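Local coordinates for protein LbpB B-lobe (PDB 3UAQ) that probably binds host lactoferrin at the bacterial surface, as an outer-membrane lipoprotein that serves iron acquisition, at residues 185-189 / 292-296; 234-240 / 251-256. All blocks are in the same frame, centred on the assembly; numbering follows the deposited sequence.

Interaction 1: residues 185-189 / 292-296; sequences RERES and KSSFL
E188 reaches across to S293 where two loops of the N-lobe barrel region meet. R187 and E188 together form a classic beta bulge opposite F200, and the backbones of both are hydrogen-bonded to it. The closer part of the contact is built on the E188 side chain. Its chain bends at the second torsion (chi2 -61°), and the carboxylate lies along the backbone of 293-295. S293 OG donates to E188 OE2 over 2.9 Å, coming from above the carboxylate plane rather than within it. S293 OG also takes a weak hydrogen bond from N299 N. Next to it, E188 CG packs on S294 O at 3.6 Å. S294 turns its CB away, and its OG pairs with E297 N.

The S189 side is more open to solvent. S189 is exposed and its CB points away from 292-296, so it meets F295 through its main chain. The F295 ring leans on F200, with the two planes about 70° apart. Its first torsion puts CG anti to the backbone N (chi1 -179°). This carries the ring past the main chain of 188-189. E188 O lies at the ring edge, and S189 C sits obliquely to the ring, nearest F295 CD1.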
# COMPACT_ATOMS: atom_id res chain seq x y z
N ARG A 185 18.66 2.54 -27.46
CA ARG A 185 18.69 1.22 -28.07
C ARG A 185 20.06 0.61 -27.81
O ARG A 185 20.18 -0.57 -27.45
CB ARG A 185 18.45 1.32 -29.58
CG ARG A 185 17.73 0.11 -30.19
CD ARG A 185 18.48 -0.44 -31.40
NE ARG A 185 19.27 0.59 -32.06
CZ ARG A 185 20.19 0.34 -32.99
NH1 ARG A 185 20.43 -0.91 -33.37
NH2 ARG A 185 20.87 1.35 -33.53
N GLU A 186 21.10 1.43 -27.98
CA GLU A 186 22.48 0.97 -27.85
C GLU A 186 23.29 1.88 -26.93
O GLU A 186 23.54 3.04 -27.25
CB GLU A 186 23.15 0.89 -29.23
CG GLU A 186 22.96 -0.44 -29.94
CD GLU A 186 23.86 -0.57 -31.15
OE1 GLU A 186 24.67 0.36 -31.39
OE2 GLU A 186 23.77 -1.59 -31.85
N ARG A 187 23.71 1.33 -25.79
CA ARG A 187 24.45 2.10 -24.80
C ARG A 187 25.94 1.76 -24.74
O ARG A 187 26.78 2.65 -24.67
CB ARG A 187 23.85 1.92 -23.40
CG ARG A 187 22.53 2.63 -23.19
CD ARG A 187 22.04 2.47 -21.77
NE ARG A 187 20.64 2.85 -21.63
CZ ARG A 187 20.23 4.04 -21.22
NH1 ARG A 187 21.11 4.98 -20.91
NH2 ARG A 187 18.93 4.30 -21.13
N GLU A 188 26.26 0.47 -24.74
CA GLU A 188 27.65 0.04 -24.63
C GLU A 188 27.97 -1.00 -25.69
O GLU A 188 27.10 -1.73 -26.15
CB GLU A 188 27.96 -0.48 -23.23
CG GLU A 188 28.04 0.62 -22.17
CD GLU A 188 29.13 1.64 -22.46
OE1 GLU A 188 30.14 1.27 -23.09
OE2 GLU A 188 28.97 2.81 -22.05
N SER A 189 29.24 -1.04 -26.08
CA SER A 189 29.63 -1.76 -27.27
C SER A 189 30.85 -2.64 -27.03
O SER A 189 31.09 -3.61 -27.77
CB SER A 189 29.91 -0.77 -28.40
OG SER A 189 29.84 -1.40 -29.66
N LYS A 292 32.15 5.49 -14.30
CA LYS A 292 32.67 4.62 -15.35
C LYS A 292 31.61 3.63 -15.84
O LYS A 292 31.02 2.88 -15.05
CB LYS A 292 33.92 3.87 -14.86
CG LYS A 292 34.48 2.88 -15.88
CD LYS A 292 34.41 1.44 -15.37
CE LYS A 292 34.87 0.44 -16.42
NZ LYS A 292 36.25 0.74 -16.92
N SER A 293 31.35 3.65 -17.14
CA SER A 293 30.53 2.63 -17.79
C SER A 293 31.30 2.05 -18.96
O SER A 293 31.85 2.78 -19.79
CB SER A 293 29.21 3.21 -18.28
OG SER A 293 28.62 2.33 -19.23
N SER A 294 31.35 0.72 -19.02
CA SER A 294 31.97 0.02 -20.12
C SER A 294 31.07 -1.13 -20.53
O SER A 294 30.01 -1.32 -19.94
CB SER A 294 33.34 -0.52 -19.71
OG SER A 294 33.21 -1.65 -18.85
N PHE A 295 31.49 -1.88 -21.53
CA PHE A 295 30.71 -3.01 -22.00
C PHE A 295 30.68 -4.12 -20.95
O PHE A 295 29.68 -4.84 -20.81
CB PHE A 295 31.28 -3.52 -23.32
CG PHE A 295 30.53 -4.69 -23.89
CD1 PHE A 295 29.45 -4.48 -24.73
CD2 PHE A 295 30.90 -5.99 -23.59
CE1 PHE A 295 28.75 -5.56 -25.26
CE2 PHE A 295 30.20 -7.07 -24.11
CZ PHE A 295 29.12 -6.85 -24.95
N LEU A 296 31.78 -4.26 -20.21
CA LEU A 296 31.88 -5.29 -19.19
C LEU A 296 31.60 -4.71 -17.81
O LEU A 296 31.32 -5.45 -16.87
CB LEU A 296 33.26 -5.95 -19.24
CG LEU A 296 33.57 -6.58 -20.61
CD1 LEU A 296 35.04 -6.48 -20.98
CD2 LEU A 296 33.09 -8.02 -20.67

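Interaction 2: residues 234-240 / 251-256; sequences GNHRAVF and GTLSTK
A chi1 of -55° sets CG of H236 beside its own backbone N, and T255, at -56°, places OG1 in the same relation to its own N. As a cross-strand pair on one face, the two side chains lie side by side and point the same way. H236 CD2 is 3.7 Å from T255 OG1, at an oblique angle to the ring. Polar partners lie beyond the pair: H236 NE2 bonds to E223, and T255 OG1 weakly to R270.

The setting is a beta hairpin of the barrel sheet. Strands 236-240 and 251-256 run antiparallel, 4.6 Å apart at their axes. R237 with S254 and V239 with T252 are hydrogen-bonded pairs, each joined by two backbone bonds of 2.9 Å between N and O. H236 with T255, A238 with L253 and F240 with G251 are the non-hydrogen-bonded pairs between and beyond them. Just before strand 236-243 begins, N235 O accepts from K256 N over 2.7 Å, almost straight at 169°.

A238, F240 and L253 make one part of the H236 face apolar. L253 CD2 touches A238 CB at 3.8 Å and F240 CZ at 4.2 Å. F240 and L253 also meet L321 and F325 of strand 320-326, which is not a neighbour of this hairpin in the sheet, so this face looks into the barrel. The other face carries R237, V239, T252 and S254. T252 OG1 bonds there to D272.

K256 bends at its third torsion and crosses N235. Its end lies near N235 OD1, which accepts a bond from Q228, and NZ has a long, weak ion pair with E265.

The chemistry thus divides: backbone bonds fix the register, apolar and polar side chains share the inner face, and S254 O, bonded to both R237 N and W177 NE1, ties the hairpin to strand 170-184.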
# COMPACT_ATOMS: atom_id res chain seq x y z
N GLY A 234 12.34 -2.01 -1.86
CA GLY A 234 13.21 -2.14 -0.70
C GLY A 234 14.63 -2.55 -1.04
O GLY A 234 15.39 -2.95 -0.16
N ASN A 235 15.00 -2.45 -2.32
CA ASN A 235 16.36 -2.75 -2.72
C ASN A 235 17.19 -1.49 -2.96
O ASN A 235 18.36 -1.55 -3.37
CB ASN A 235 16.38 -3.63 -3.98
CG ASN A 235 15.44 -4.82 -3.87
OD1 ASN A 235 15.64 -5.72 -3.05
ND2 ASN A 235 14.40 -4.83 -4.70
N HIS A 236 16.58 -0.34 -2.68
CA HIS A 236 17.27 0.93 -2.86
C HIS A 236 17.28 1.76 -1.58
O HIS A 236 16.26 2.31 -1.15
CB HIS A 236 16.68 1.69 -4.05
CG HIS A 236 16.69 0.89 -5.31
ND1 HIS A 236 15.70 -0.02 -5.62
CD2 HIS A 236 17.59 0.82 -6.32
CE1 HIS A 236 15.98 -0.60 -6.77
NE2 HIS A 236 17.12 -0.10 -7.22
N ARG A 237 18.45 1.83 -0.95
CA ARG A 237 18.57 2.41 0.38
C ARG A 237 19.00 3.86 0.33
O ARG A 237 19.84 4.24 -0.49
CB ARG A 237 19.57 1.60 1.21
CG ARG A 237 19.79 2.15 2.61
CD ARG A 237 20.61 1.19 3.46
NE ARG A 237 20.06 1.07 4.81
CZ ARG A 237 20.69 1.43 5.92
NH1 ARG A 237 21.91 1.94 5.85
NH2 ARG A 237 20.10 1.29 7.10
N ALA A 238 18.42 4.68 1.20
CA ALA A 238 18.79 6.09 1.30
C ALA A 238 19.20 6.40 2.74
O ALA A 238 18.53 5.96 3.68
CB ALA A 238 17.65 6.99 0.86
N VAL A 239 20.29 7.13 2.90
CA VAL A 239 20.72 7.55 4.23
C VAL A 239 21.09 9.03 4.20
O VAL A 239 21.70 9.50 3.24
CB VAL A 239 21.91 6.71 4.74
CG1 VAL A 239 23.04 7.60 5.24
CG2 VAL A 239 21.44 5.76 5.84
N PHE A 240 20.71 9.77 5.24
CA PHE A 240 20.94 11.21 5.25
C PHE A 240 21.47 11.71 6.58
O PHE A 240 21.16 11.14 7.64
CB PHE A 240 19.65 11.96 4.92
CG PHE A 240 18.97 11.48 3.67
CD1 PHE A 240 17.99 10.50 3.74
CD2 PHE A 240 19.31 12.00 2.44
CE1 PHE A 240 17.36 10.04 2.59
CE2 PHE A 240 18.68 11.55 1.28
CZ PHE A 240 17.70 10.57 1.36
N GLY A 251 24.43 12.66 2.52
CA GLY A 251 23.85 11.34 2.48
C GLY A 251 24.28 10.48 1.31
O GLY A 251 24.98 10.93 0.40
N THR A 252 23.84 9.22 1.34
CA THR A 252 24.25 8.25 0.34
C THR A 252 23.07 7.37 -0.07
O THR A 252 22.29 6.93 0.77
CB THR A 252 25.39 7.38 0.88
OG1 THR A 252 26.43 8.22 1.40
CG2 THR A 252 25.95 6.46 -0.22
N LEU A 253 22.96 7.12 -1.37
CA LEU A 253 21.95 6.21 -1.91
C LEU A 253 22.66 4.99 -2.49
O LEU A 253 23.54 5.13 -3.35
CB LEU A 253 21.14 6.89 -3.00
CG LEU A 253 20.91 8.38 -2.84
CD1 LEU A 253 20.31 8.98 -4.12
CD2 LEU A 253 20.02 8.66 -1.64
N SER A 254 22.28 3.81 -2.02
CA SER A 254 22.93 2.58 -2.46
C SER A 254 21.90 1.58 -2.97
O SER A 254 20.69 1.77 -2.79
CB SER A 254 23.75 1.97 -1.32
OG SER A 254 23.44 2.57 -0.08
N THR A 255 22.38 0.52 -3.60
CA THR A 255 21.50 -0.51 -4.12
C THR A 255 21.87 -1.87 -3.55
O THR A 255 23.05 -2.23 -3.49
CB THR A 255 21.55 -0.59 -5.65
OG1 THR A 255 21.24 0.70 -6.21
CG2 THR A 255 20.55 -1.63 -6.17
N LYS A 256 20.85 -2.61 -3.12
CA LYS A 256 21.04 -3.98 -2.69
C LYS A 256 21.18 -4.90 -3.90
O LYS A 256 20.27 -5.01 -4.72
CB LYS A 256 19.87 -4.45 -1.82
CG LYS A 256 19.54 -5.93 -1.98
CD LYS A 256 18.67 -6.45 -0.83
CE LYS A 256 17.49 -5.55 -0.56
NZ LYS A 256 16.34 -6.32 0.00

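How the interactions relate
Along the chain, both segments of interaction 2 fall between the two of interaction 1. The order is 185-189, 234-240, 251-256, 292-296. Their centres are 24 Å apart and their nearest atoms about 13 Å, so the two do not touch. Both belong to the beta-barrel part of the N-lobe and relate to the same antiparallel sheet. Interaction 2 lies within it, between strands 236-243 and 248-257. Interaction 1 lies at the surface, in the loops that follow strands 170-184 and 281-288. Strand 170-184 relates the two, since it pairs with 236-243 and leads into 185-189. One contact is part of the barrel wall, and the other joins two long loops that connect strands of that wall.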